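Local coordinates for malonate decarboxylase subunit alpha (Acinetobacter baumannii ATCC 17978, PDB 6MPR), which probably transfers the acyl-carrier protein of malonate decarboxylase from its acetyl thioester to malonate, a step in the conversion of malonate to acetate and carbon dioxide, at residues 366-371 with 432-437; 374-379 with 468-473; 443-448 with 502-507. All coordinates share one frame; numbering follows the deposited sequence. Where two conformers were deposited one is given.

How the contacts relate
The three contacts lie on the same side of the chain's centre and show how bonding changes with place in a fold. Contacts 1 and 2 are largely buried; contact 3 lies farther out, about 27 Å from that centre, and is only partly buried. Contact 1 lies where a parallel strand pair parts. Contact 2 sets a histidine against a backbone N-H in a turn at the subunit boundary, and contact 3 packs a loop against a helix start through methyl groups and a water. Strands 370-371 and 377-378 pair antiparallel and join contacts 1 and 2; T444 of contact 3 bonds to E435 and T436 of contact 1.

Contact 1. Residues 366-371 with 432-437; sequences GATLQV and QMVETF
The carbonyl oxygen of G366 takes the amide N-H of M433 in a nearly straight bond, N to O 2.8 Å, with 176° at the hydrogen. It belongs to the pairing of the parallel strands 363-366 and 429-433, in the mixed sheet of this half of the chain, in which G366 stands beside Q432. The CA of Q432 adds a longer C-H...O contact to the same oxygen. Beyond this bond the two chains diverge, and side chains take over from the backbone.

Q432 has the largest share of the contact. Its chain bends at chi2 (-75°), which turns the amide along the sheet toward T368, and the two side chains cross at about a right angle. The methyl CG2 of T368 sits 3.2 Å from NE2 of Q432. With OG1 anti to the backbone N (chi1 -180°), T368 holds that methyl toward the amide, while the hydroxyl faces strand 377-378. S377 of that strand also touches both T368 and Q432.

A second cluster gathers round the start of the departing loop. M433 runs out extended from the strand, its side chain leading away to M249 of helix 244-261 and to N273 and I277 of helix 272-287. V434 turns its side chain toward A367 and T368, but it was modelled in two conformers and its methyl contacts are doubtful. More surely placed is CB of A367, which lies 3.3 Å from the carbonyl O of M433.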
ATOM      1  N   GLY A 366     -14.229  13.524  -1.106  1.00 13.26           N
ATOM      2  CA  GLY A 366     -14.126  13.941  -2.485  1.00 12.11           C
ATOM      3  C   GLY A 366     -15.489  13.897  -3.135  1.00 20.28           C
ATOM      4  O   GLY A 366     -16.505  13.675  -2.476  1.00 12.91           O
ATOM      5  N   ALA A 367     -15.502  14.101  -4.445  1.00 15.39           N
ATOM      6  CA  ALA A 367     -16.763  14.178  -5.160  1.00 14.01           C
ATOM      7  C   ALA A 367     -16.802  13.140  -6.271  1.00 17.20           C
ATOM      8  O   ALA A 367     -15.859  12.384  -6.495  1.00 18.59           O
ATOM      9  CB  ALA A 367     -17.000  15.573  -5.725  1.00 16.38           C
ATOM     10  N   THR A 368     -17.917  13.137  -6.988  1.00 23.89           N
ATOM     11  CA  THR A 368     -18.176  12.151  -8.026  1.00 22.20           C
ATOM     12  C   THR A 368     -19.230  12.724  -8.956  1.00 19.40           C
ATOM     13  O   THR A 368     -19.881  13.722  -8.635  1.00 26.35           O
ATOM     14  CB  THR A 368     -18.645  10.846  -7.411  1.00 29.93           C
ATOM     15  OG1 THR A 368     -18.888   9.897  -8.443  1.00 25.98           O
ATOM     16  CG2 THR A 368     -19.926  11.072  -6.664  1.00 31.23           C
ATOM     17  N   LEU A 369     -19.390  12.104 -10.132  1.00 12.19           N
ATOM     18  CA  LEU A 369     -20.429  12.630 -11.011  1.00 12.53           C
ATOM     19  C   LEU A 369     -21.774  11.965 -10.784  1.00 12.78           C
ATOM     20  O   LEU A 369     -22.808  12.623 -10.925  1.00 15.96           O
ATOM     21  CB  LEU A 369     -20.044  12.487 -12.492  1.00 16.90           C
ATOM     22  CG  LEU A 369     -18.856  13.322 -12.958  1.00 26.27           C
ATOM     23  CD1 LEU A 369     -18.648  13.136 -14.460  1.00 23.49           C
ATOM     24  CD2 LEU A 369     -19.055  14.790 -12.596  1.00 23.82           C
ATOM     25  N   GLN A 370     -21.788  10.663 -10.467  1.00 15.49           N
ATOM     26  CA  GLN A 370     -23.031   9.919 -10.303  1.00 16.99           C
ATOM     27  C   GLN A 370     -23.004   9.091  -9.025  1.00 12.21           C
ATOM     28  O   GLN A 370     -21.965   8.557  -8.642  1.00 11.69           O
ATOM     29  CB  GLN A 370     -23.289   8.997 -11.492  1.00 16.85           C
ATOM     30  CG  GLN A 370     -23.724   9.722 -12.760  1.00 18.29           C
ATOM     31  CD  GLN A 370     -24.286   8.761 -13.791  1.00 13.67           C
ATOM     32  OE1 GLN A 370     -23.976   7.568 -13.767  1.00 14.86           O
ATOM     33  NE2 GLN A 370     -25.150   9.264 -14.668  1.00 14.30           N
ATOM     34  N   VAL A 371     -24.158   9.013  -8.370  1.00 17.88           N
ATOM     35  CA  VAL A 371     -24.361   8.251  -7.141  1.00 15.56           C
ATOM     36  C   VAL A 371     -25.731   7.603  -7.267  1.00 15.42           C
ATOM     37  O   VAL A 371     -26.701   8.288  -7.601  1.00 15.70           O
ATOM     38  CB  VAL A 371     -24.300   9.148  -5.887  1.00 17.70           C
ATOM     39  CG1 VAL A 371     -24.544   8.348  -4.601  1.00 12.58           C
ATOM     40  CG2 VAL A 371     -22.961   9.871  -5.812  1.00 16.89           C
ATOM     41  N   GLN A 432     -18.520  11.245   0.567  1.00 10.31           N
ATOM     42  CA  GLN A 432     -18.887  11.751  -0.755  1.00 12.96           C
ATOM     43  C   GLN A 432     -19.549  13.114  -0.580  1.00 17.57           C
ATOM     44  O   GLN A 432     -20.667  13.206  -0.056  1.00 14.99           O
ATOM     45  CB  GLN A 432     -19.822  10.793  -1.487  1.00 19.74           C
ATOM     46  CG  GLN A 432     -19.110   9.680  -2.205  1.00 25.64           C
ATOM     47  CD  GLN A 432     -18.422  10.148  -3.482  1.00 40.99           C
ATOM     48  OE1 GLN A 432     -17.754   9.371  -4.154  1.00 49.38           O
ATOM     49  NE2 GLN A 432     -18.576  11.422  -3.816  1.00 45.29           N
ATOM     50  N   MET A 433     -18.864  14.167  -1.031  1.00 12.85           N
ATOM     51  CA  MET A 433     -19.301  15.553  -0.869  1.00 11.34           C
ATOM     52  C   MET A 433     -19.634  16.071  -2.261  1.00 18.23           C
ATOM     53  O   MET A 433     -18.734  16.376  -3.051  1.00 16.37           O
ATOM     54  CB  MET A 433     -18.212  16.392  -0.197  1.00 12.58           C
ATOM     55  CG  MET A 433     -18.505  17.870  -0.128  1.00 14.82           C
ATOM     56  SD  MET A 433     -17.097  18.691   0.670  1.00 23.67           S
ATOM     57  CE  MET A 433     -17.832  20.236   1.095  1.00 24.53           C
ATOM     58  N   VAL A 434     -20.928  16.172  -2.561  1.00 13.48           N
ATOM     59  CA  VAL A 434     -21.400  16.323  -3.928  0.53 16.84           C
ATOM     60  C   VAL A 434     -22.661  17.191  -3.920  1.00 17.84           C
ATOM     61  O   VAL A 434     -23.517  17.034  -3.042  1.00 14.88           O
ATOM     62  CB  VAL A 434     -21.602  14.890  -4.493  0.53 16.39           C
ATOM     63  CG1 VAL A 434     -23.048  14.487  -4.555  0.53 17.24           C
ATOM     64  CG2 VAL A 434     -20.810  14.678  -5.803  0.53 21.32           C
ATOM     65  N   GLU A 435     -22.774  18.114  -4.877  1.00 17.07           N
ATOM     66  CA  GLU A 435     -24.033  18.826  -5.031  1.00 18.81           C
ATOM     67  C   GLU A 435     -25.048  17.920  -5.730  1.00 18.98           C
ATOM     68  O   GLU A 435     -24.692  16.954  -6.413  1.00 16.60           O
ATOM     69  CB  GLU A 435     -23.859  20.133  -5.817  1.00 22.95           C
ATOM     70  CG  GLU A 435     -22.866  21.116  -5.204  1.00 21.39           C
ATOM     71  CD  GLU A 435     -22.480  22.240  -6.151  1.00 33.66           C
ATOM     72  OE1 GLU A 435     -23.380  22.986  -6.597  1.00 35.09           O
ATOM     73  OE2 GLU A 435     -21.273  22.361  -6.456  1.00 38.00           O
ATOM     74  N   THR A 436     -26.329  18.221  -5.526  1.00 18.69           N
ATOM     75  CA  THR A 436     -27.355  17.313  -6.033  1.00 22.61           C
ATOM     76  C   THR A 436     -27.444  17.339  -7.555  1.00 15.65           C
ATOM     77  O   THR A 436     -27.845  16.341  -8.165  1.00 18.27           O
ATOM     78  CB  THR A 436     -28.709  17.627  -5.389  1.00 17.03           C
ATOM     79  OG1 THR A 436     -29.091  18.990  -5.647  1.00 17.43           O
ATOM     80  CG2 THR A 436     -28.608  17.386  -3.886  1.00 16.27           C
ATOM     81  N   PHE A 437     -27.045  18.436  -8.189  1.00 19.36           N
ATOM     82  CA  PHE A 437     -26.949  18.492  -9.639  1.00 20.68           C
ATOM     83  C   PHE A 437     -25.552  18.929 -10.043  1.00 26.61           C
ATOM     84  O   PHE A 437     -24.928  19.753  -9.369  1.00 23.87           O
ATOM     85  CB  PHE A 437     -27.989  19.434 -10.252  1.00 17.48           C
ATOM     86  CG  PHE A 437     -29.372  18.865 -10.258  1.00 20.57           C
ATOM     87  CD1 PHE A 437     -30.141  18.877  -9.100  1.00 19.89           C
ATOM     88  CD2 PHE A 437     -29.899  18.305 -11.409  1.00 19.88           C
ATOM     89  CE1 PHE A 437     -31.413  18.355  -9.101  1.00 21.44           C
ATOM     90  CE2 PHE A 437     -31.169  17.774 -11.415  1.00 25.37           C
ATOM     91  CZ  PHE A 437     -31.929  17.796 -10.267  1.00 24.83           C
TER

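Contact 2. Residues 374-379 with 468-473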
ATOM      1  N   MET A 374     -28.047   3.139  -3.638  1.00 18.84           N
ATOM      2  CA  MET A 374     -27.248   2.409  -2.666  1.00 17.33           C
ATOM      3  C   MET A 374     -25.980   3.160  -2.277  1.00 19.76           C
ATOM      4  O   MET A 374     -25.231   2.688  -1.414  1.00 14.95           O
ATOM      5  CB  MET A 374     -26.871   1.028  -3.220  1.00 22.61           C
ATOM      6  CG  MET A 374     -28.035   0.048  -3.310  1.00 34.41           C
ATOM      7  SD  MET A 374     -28.557  -0.435  -1.656  1.00 48.00           S
ATOM      8  CE  MET A 374     -27.106  -1.323  -1.084  1.00 45.89           C
ATOM      9  N   GLY A 375     -25.716   4.310  -2.895  1.00 14.33           N
ATOM     10  CA  GLY A 375     -24.484   5.025  -2.661  1.00 12.63           C
ATOM     11  C   GLY A 375     -23.335   4.654  -3.576  1.00 12.07           C
ATOM     12  O   GLY A 375     -22.247   5.210  -3.416  1.00 11.51           O
ATOM     13  N   HIS A 376     -23.527   3.723  -4.521  1.00 13.30           N
ATOM     14  CA  HIS A 376     -22.450   3.422  -5.466  1.00 11.81           C
ATOM     15  C   HIS A 376     -22.143   4.666  -6.284  1.00 11.66           C
ATOM     16  O   HIS A 376     -23.048   5.346  -6.765  1.00 12.01           O
ATOM     17  CB  HIS A 376     -22.830   2.267  -6.388  1.00 12.20           C
ATOM     18  CG  HIS A 376     -23.126   0.982  -5.675  1.00 19.28           C
ATOM     19  ND1 HIS A 376     -22.363   0.512  -4.629  1.00 14.69           N
ATOM     20  CD2 HIS A 376     -24.096   0.057  -5.878  1.00 17.79           C
ATOM     21  CE1 HIS A 376     -22.854  -0.642  -4.209  1.00 13.97           C
ATOM     22  NE2 HIS A 376     -23.908  -0.941  -4.952  1.00 17.89           N
ATOM     23  N   SER A 377     -20.863   4.953  -6.453  1.00 11.20           N
ATOM     24  CA  SER A 377     -20.419   6.228  -6.998  0.53 14.36           C
ATOM     25  C   SER A 377     -19.471   5.997  -8.167  1.00 14.82           C
ATOM     26  O   SER A 377     -18.590   5.140  -8.106  1.00 15.02           O
ATOM     27  CB  SER A 377     -19.728   7.073  -5.919  0.53 16.10           C
ATOM     28  OG  SER A 377     -20.615   7.380  -4.848  0.53 17.59           O
ATOM     29  N   SER A 378     -19.663   6.759  -9.246  1.00 13.34           N
ATOM     30  CA  SER A 378     -18.755   6.650 -10.375  1.00 10.74           C
ATOM     31  C   SER A 378     -18.734   7.963 -11.146  1.00 15.86           C
ATOM     32  O   SER A 378     -19.686   8.752 -11.094  1.00 12.56           O
ATOM     33  CB  SER A 378     -19.157   5.495 -11.301  1.00 15.69           C
ATOM     34  OG  SER A 378     -18.305   5.444 -12.425  1.00 17.00           O
ATOM     35  N   THR A 379     -17.626   8.203 -11.841  1.00 18.07           N
ATOM     36  CA  THR A 379     -17.540   9.309 -12.787  1.00 14.54           C
ATOM     37  C   THR A 379     -17.577   8.834 -14.236  1.00 16.55           C
ATOM     38  O   THR A 379     -17.548   9.667 -15.146  1.00 18.24           O
ATOM     39  CB  THR A 379     -16.276  10.143 -12.550  1.00 24.94           C
ATOM     40  OG1 THR A 379     -15.123   9.302 -12.665  1.00 21.35           O
ATOM     41  CG2 THR A 379     -16.312  10.808 -11.164  1.00 17.81           C
ATOM     42  N   TYR A 468     -17.622   2.203  -3.730  1.00 12.11           N
ATOM     43  CA  TYR A 468     -18.803   1.391  -3.478  1.00 14.20           C
ATOM     44  C   TYR A 468     -19.619   1.955  -2.326  1.00 12.93           C
ATOM     45  O   TYR A 468     -19.088   2.511  -1.362  1.00 14.91           O
ATOM     46  CB  TYR A 468     -18.432  -0.071  -3.198  1.00 13.29           C
ATOM     47  CG  TYR A 468     -18.108  -0.808  -4.488  1.00 13.56           C
ATOM     48  CD1 TYR A 468     -16.828  -0.775  -5.024  1.00 15.61           C
ATOM     49  CD2 TYR A 468     -19.092  -1.501  -5.176  1.00 14.40           C
ATOM     50  CE1 TYR A 468     -16.526  -1.419  -6.211  1.00 18.03           C
ATOM     51  CE2 TYR A 468     -18.796  -2.166  -6.361  1.00 14.74           C
ATOM     52  CZ  TYR A 468     -17.505  -2.113  -6.872  1.00 16.55           C
ATOM     53  OH  TYR A 468     -17.170  -2.744  -8.044  1.00 16.58           O
ATOM     54  N   GLY A 469     -20.939   1.803  -2.444  1.00 13.58           N
ATOM     55  CA  GLY A 469     -21.833   2.391  -1.460  1.00 13.74           C
ATOM     56  C   GLY A 469     -21.547   1.928  -0.047  1.00 14.32           C
ATOM     57  O   GLY A 469     -21.675   2.699   0.907  1.00 13.58           O
ATOM     58  N   ASP A 470     -21.154   0.665   0.110  1.00 14.16           N
ATOM     59  CA  ASP A 470     -20.880   0.149   1.444  1.00 14.34           C
ATOM     60  C   ASP A 470     -19.601   0.720   2.052  1.00 13.59           C
ATOM     61  O   ASP A 470     -19.388   0.541   3.256  1.00 17.34           O
ATOM     62  CB  ASP A 470     -20.825  -1.380   1.401  1.00 15.08           C
ATOM     63  CG  ASP A 470     -20.160  -1.913   0.124  1.00 33.50           C
ATOM     64  OD1 ASP A 470     -20.740  -1.784  -0.990  1.00 27.99           O
ATOM     65  OD2 ASP A 470     -19.039  -2.452   0.233  1.00 32.41           O
ATOM     66  N   ASP A 471     -18.761   1.406   1.268  1.00 13.29           N
ATOM     67  CA  ASP A 471     -17.575   2.082   1.795  1.00 12.47           C
ATOM     68  C   ASP A 471     -17.829   3.522   2.196  1.00 14.94           C
ATOM     69  O   ASP A 471     -16.957   4.143   2.821  1.00 13.05           O
ATOM     70  CB  ASP A 471     -16.442   2.037   0.764  1.00 16.13           C
ATOM     71  CG  ASP A 471     -15.737   0.711   0.763  1.00 18.89           C
ATOM     72  OD1 ASP A 471     -15.391   0.231   1.867  1.00 12.34           O
ATOM     73  OD2 ASP A 471     -15.566   0.127  -0.323  1.00 14.09           O
ATOM     74  N   VAL A 472     -18.990   4.073   1.862  1.00 16.58           N
ATOM     75  CA  VAL A 472     -19.293   5.462   2.187  1.00 14.39           C
ATOM     76  C   VAL A 472     -19.805   5.526   3.618  1.00 17.87           C
ATOM     77  O   VAL A 472     -20.807   4.889   3.954  1.00 16.03           O
ATOM     78  CB  VAL A 472     -20.322   6.049   1.209  1.00 17.92           C
ATOM     79  CG1 VAL A 472     -20.655   7.507   1.606  1.00 14.74           C
ATOM     80  CG2 VAL A 472     -19.828   5.943  -0.235  1.00 15.05           C
ATOM     81  N   THR A 473     -19.118   6.296   4.463  1.00 11.95           N
ATOM     82  CA  THR A 473     -19.615   6.551   5.814  1.00 13.86           C
ATOM     83  C   THR A 473     -20.459   7.821   5.899  1.00 12.42           C
ATOM     84  O   THR A 473     -21.351   7.909   6.756  1.00 13.79           O
ATOM     85  CB  THR A 473     -18.449   6.647   6.808  1.00 12.88           C
ATOM     86  OG1 THR A 473     -17.557   7.708   6.426  1.00 13.00           O
ATOM     87  CG2 THR A 473     -17.685   5.332   6.867  1.00 16.13           C
TER
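A short 3-10 turn, 469-471, sits just before strand 474-477 and meets the loop joining the two strands of an antiparallel hairpin, 370-371 and 377-378. The histidine of the hairpin loop grips the start of the 3-10 turn: the amide N of G469 donates to ND1 of H376 over 2.9 Å in a nearly straight bond, the donor lying 24° out of the ring plane. As acceptor, ND1 is probably unprotonated. CG of H376 stands anti to its carbonyl carbon (chi1 -60°), which swings the ring so that its ND1 edge meets G469.

The ring of Y468 turns its edge to the imidazole face in an offset edge-to-face pair, with centroids 5.7 Å apart and planes at 78°. CB of M374 lies 3.8 Å above one imidazole face of H376, toward its rim.

Two glycines allow the backbones to close up, the CA atoms of G375 and G469 being 3.9 Å apart. CA of G469 also makes a C-H...O contact of 3.4 Å with O of M374, an oxygen that R493 binds as well.

Outside this pair, D470 and D471 form salt bridges with R399 and R425 of the second subunit, whose L423 packs on H376 and Y468. Within the chain, M374 and D470 touch helix 490-499, V472 packs on L484, and the backbone of T473 bonds to V430 of strand 429-433.

Contact 3. Residues 443-448 with 502-507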
ATOM      1  N   PRO A 443     -28.438  15.447 -13.044  1.00 18.48           N
ATOM      2  CA  PRO A 443     -28.518  15.037 -11.637  1.00 16.14           C
ATOM      3  C   PRO A 443     -27.326  14.197 -11.221  1.00 18.02           C
ATOM      4  O   PRO A 443     -26.822  13.369 -11.983  1.00 19.37           O
ATOM      5  CB  PRO A 443     -29.823  14.231 -11.577  1.00 16.72           C
ATOM      6  CG  PRO A 443     -30.105  13.845 -12.974  1.00 21.59           C
ATOM      7  CD  PRO A 443     -29.569  14.937 -13.833  1.00 22.75           C
ATOM      8  N   THR A 444     -26.867  14.423  -9.988  1.00 14.87           N
ATOM      9  CA  THR A 444     -25.854  13.552  -9.419  1.00 14.11           C
ATOM     10  C   THR A 444     -26.456  12.224  -9.000  1.00 15.34           C
ATOM     11  O   THR A 444     -25.877  11.155  -9.243  1.00 17.17           O
ATOM     12  CB  THR A 444     -25.199  14.218  -8.216  1.00 13.78           C
ATOM     13  OG1 THR A 444     -24.625  15.463  -8.628  1.00 16.91           O
ATOM     14  CG2 THR A 444     -24.138  13.310  -7.643  1.00 18.74           C
ATOM     15  N   PHE A 445     -27.626  12.273  -8.393  1.00 14.75           N
ATOM     16  CA  PHE A 445     -28.281  11.083  -7.882  1.00 18.30           C
ATOM     17  C   PHE A 445     -29.170  10.505  -8.974  1.00 15.85           C
ATOM     18  O   PHE A 445     -30.051  11.198  -9.501  1.00 17.72           O
ATOM     19  CB  PHE A 445     -29.045  11.431  -6.604  1.00 15.35           C
ATOM     20  CG  PHE A 445     -28.136  11.837  -5.487  1.00 16.93           C
ATOM     21  CD1 PHE A 445     -27.475  10.874  -4.736  1.00 17.12           C
ATOM     22  CD2 PHE A 445     -27.874  13.178  -5.238  1.00 18.09           C
ATOM     23  CE1 PHE A 445     -26.604  11.233  -3.726  1.00 16.78           C
ATOM     24  CE2 PHE A 445     -26.995  13.547  -4.233  1.00 18.50           C
ATOM     25  CZ  PHE A 445     -26.364  12.572  -3.470  1.00 17.13           C
ATOM     26  N   VAL A 446     -28.904   9.249  -9.335  1.00 15.30           N
ATOM     27  CA  VAL A 446     -29.563   8.564 -10.442  1.00 17.70           C
ATOM     28  C   VAL A 446     -30.025   7.189  -9.981  1.00 19.83           C
ATOM     29  O   VAL A 446     -29.402   6.564  -9.120  1.00 16.59           O
ATOM     30  CB  VAL A 446     -28.637   8.405 -11.665  1.00 19.99           C
ATOM     31  CG1 VAL A 446     -28.269   9.762 -12.243  1.00 22.72           C
ATOM     32  CG2 VAL A 446     -27.390   7.606 -11.278  1.00 19.84           C
ATOM     33  N   ASP A 447     -31.117   6.709 -10.586  1.00 19.37           N
ATOM     34  CA  ASP A 447     -31.576   5.353 -10.301  1.00 20.53           C
ATOM     35  C   ASP A 447     -30.584   4.303 -10.787  1.00 18.81           C
ATOM     36  O   ASP A 447     -30.444   3.244 -10.160  1.00 21.70           O
ATOM     37  CB  ASP A 447     -32.943   5.114 -10.946  1.00 22.61           C
ATOM     38  CG  ASP A 447     -34.055   5.914 -10.291  1.00 33.06           C
ATOM     39  OD1 ASP A 447     -33.971   6.175  -9.071  1.00 32.65           O
ATOM     40  OD2 ASP A 447     -35.021   6.275 -10.999  1.00 35.42           O
ATOM     41  N   ARG A 448     -29.892   4.568 -11.890  1.00 17.89           N
ATOM     42  CA  ARG A 448     -28.983   3.599 -12.490  1.00 16.05           C
ATOM     43  C   ARG A 448     -27.722   4.310 -12.956  1.00 16.52           C
ATOM     44  O   ARG A 448     -27.798   5.262 -13.739  1.00 17.37           O
ATOM     45  CB  ARG A 448     -29.658   2.891 -13.675  1.00 17.58           C
ATOM     46  CG  ARG A 448     -28.785   1.933 -14.466  1.00 20.97           C
ATOM     47  CD  ARG A 448     -29.486   1.537 -15.763  1.00 24.99           C
ATOM     48  NE  ARG A 448     -28.711   0.581 -16.561  1.00 24.19           N
ATOM     49  CZ  ARG A 448     -28.764  -0.735 -16.388  1.00 29.03           C
ATOM     50  NH1 ARG A 448     -29.554  -1.246 -15.444  1.00 25.93           N
ATOM     51  NH2 ARG A 448     -28.032  -1.541 -17.149  1.00 26.43           N
ATOM     52  N   GLY A 502     -32.152  16.409  -2.654  1.00 22.20           N
ATOM     53  CA  GLY A 502     -32.764  17.534  -3.347  1.00 21.51           C
ATOM     54  C   GLY A 502     -33.922  17.114  -4.240  1.00 20.55           C
ATOM     55  O   GLY A 502     -34.741  16.268  -3.871  1.00 22.08           O
ATOM     56  N   VAL A 503     -34.008  17.717  -5.424  1.00 26.66           N
ATOM     57  CA  VAL A 503     -35.109  17.427  -6.342  1.00 25.36           C
ATOM     58  C   VAL A 503     -34.661  16.531  -7.500  1.00 23.68           C
ATOM     59  O   VAL A 503     -35.323  16.494  -8.540  1.00 27.18           O
ATOM     60  CB  VAL A 503     -35.793  18.708  -6.855  1.00 20.40           C
ATOM     61  CG1 VAL A 503     -36.400  19.494  -5.701  1.00 24.12           C
ATOM     62  CG2 VAL A 503     -34.820  19.578  -7.639  1.00 30.02           C
ATOM     63  N   THR A 504     -33.557  15.795  -7.336  1.00 20.82           N
ATOM     64  CA  THR A 504     -33.287  14.658  -8.214  1.00 18.97           C
ATOM     65  C   THR A 504     -34.415  13.631  -8.080  1.00 22.92           C
ATOM     66  O   THR A 504     -35.291  13.750  -7.225  1.00 24.72           O
ATOM     67  CB  THR A 504     -31.960  13.990  -7.858  1.00 20.01           C
ATOM     68  OG1 THR A 504     -32.051  13.428  -6.541  1.00 21.36           O
ATOM     69  CG2 THR A 504     -30.816  14.987  -7.901  1.00 17.85           C
ATOM     70  N   SER A 505     -34.384  12.600  -8.935  1.00 21.28           N
ATOM     71  CA  SER A 505     -35.442  11.594  -8.874  1.00 30.09           C
ATOM     72  C   SER A 505     -35.466  10.913  -7.509  1.00 29.27           C
ATOM     73  O   SER A 505     -36.538  10.704  -6.928  1.00 28.03           O
ATOM     74  CB  SER A 505     -35.278  10.569 -10.004  1.00 33.92           C
ATOM     75  OG  SER A 505     -34.081   9.827  -9.862  1.00 42.12           O
ATOM     76  N   ILE A 506     -34.290  10.612  -6.962  1.00 30.27           N
ATOM     77  CA  ILE A 506     -34.207  10.028  -5.628  1.00 31.51           C
ATOM     78  C   ILE A 506     -34.701  11.014  -4.569  1.00 29.51           C
ATOM     79  O   ILE A 506     -35.470  10.648  -3.675  1.00 25.35           O
ATOM     80  CB  ILE A 506     -32.767   9.552  -5.369  1.00 29.09           C
ATOM     81  CG1 ILE A 506     -32.409   8.444  -6.372  1.00 35.84           C
ATOM     82  CG2 ILE A 506     -32.597   9.064  -3.934  1.00 33.31           C
ATOM     83  CD1 ILE A 506     -30.963   7.964  -6.304  1.00 23.55           C
ATOM     84  N   GLY A 507     -34.311  12.284  -4.675  1.00 25.74           N
ATOM     85  CA  GLY A 507     -34.744  13.267  -3.688  1.00 21.69           C
ATOM     86  C   GLY A 507     -36.248  13.503  -3.678  1.00 23.12           C
ATOM     87  O   GLY A 507     -36.847  13.705  -2.619  1.00 21.65           O
TER
HETATM   88  O   HOH W   1     -32.024  11.634 -11.131  1.00 34.92           O
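I506 and the N-cap residue T504, at the start of the weakly bonded helix 505-508, pack with their side chains against the loop 443-448 that precedes helix 450-458. The methyl CD1 of I506 touches the loop at two places, 3.5 Å from the carbonyl O of V446 and 4.0 Å from CB of F445. Beside it, CG2 of T504 meets CB of P443 at 3.9 Å.

The polar link is indirect. One water donates to O of F445 over 2.6 Å and is hydrogen-bonded to OG of S505 at 3.0 Å, so it ties the loop backbone to the helix start. The side chains of D447 and I506 run antiparallel past one another, OD1 of D447 lying 3.9 Å from CG1 of I506.

Farther out, the F445 ring leads away from T504 and I506, inward to I497 of helix 490-499 and to L475 and T477 of strand 474-477, while T444 and V446 bond to the backbone of V371. In T504, chi1 of 65° sets OG1 between its backbone N and carbonyl carbon, the oxygen also hydrogen-bonding to O of A501. From there OG1 accepts the amide N-H of G507, 3.1 Å from N to OG1 with 161° at the hydrogen.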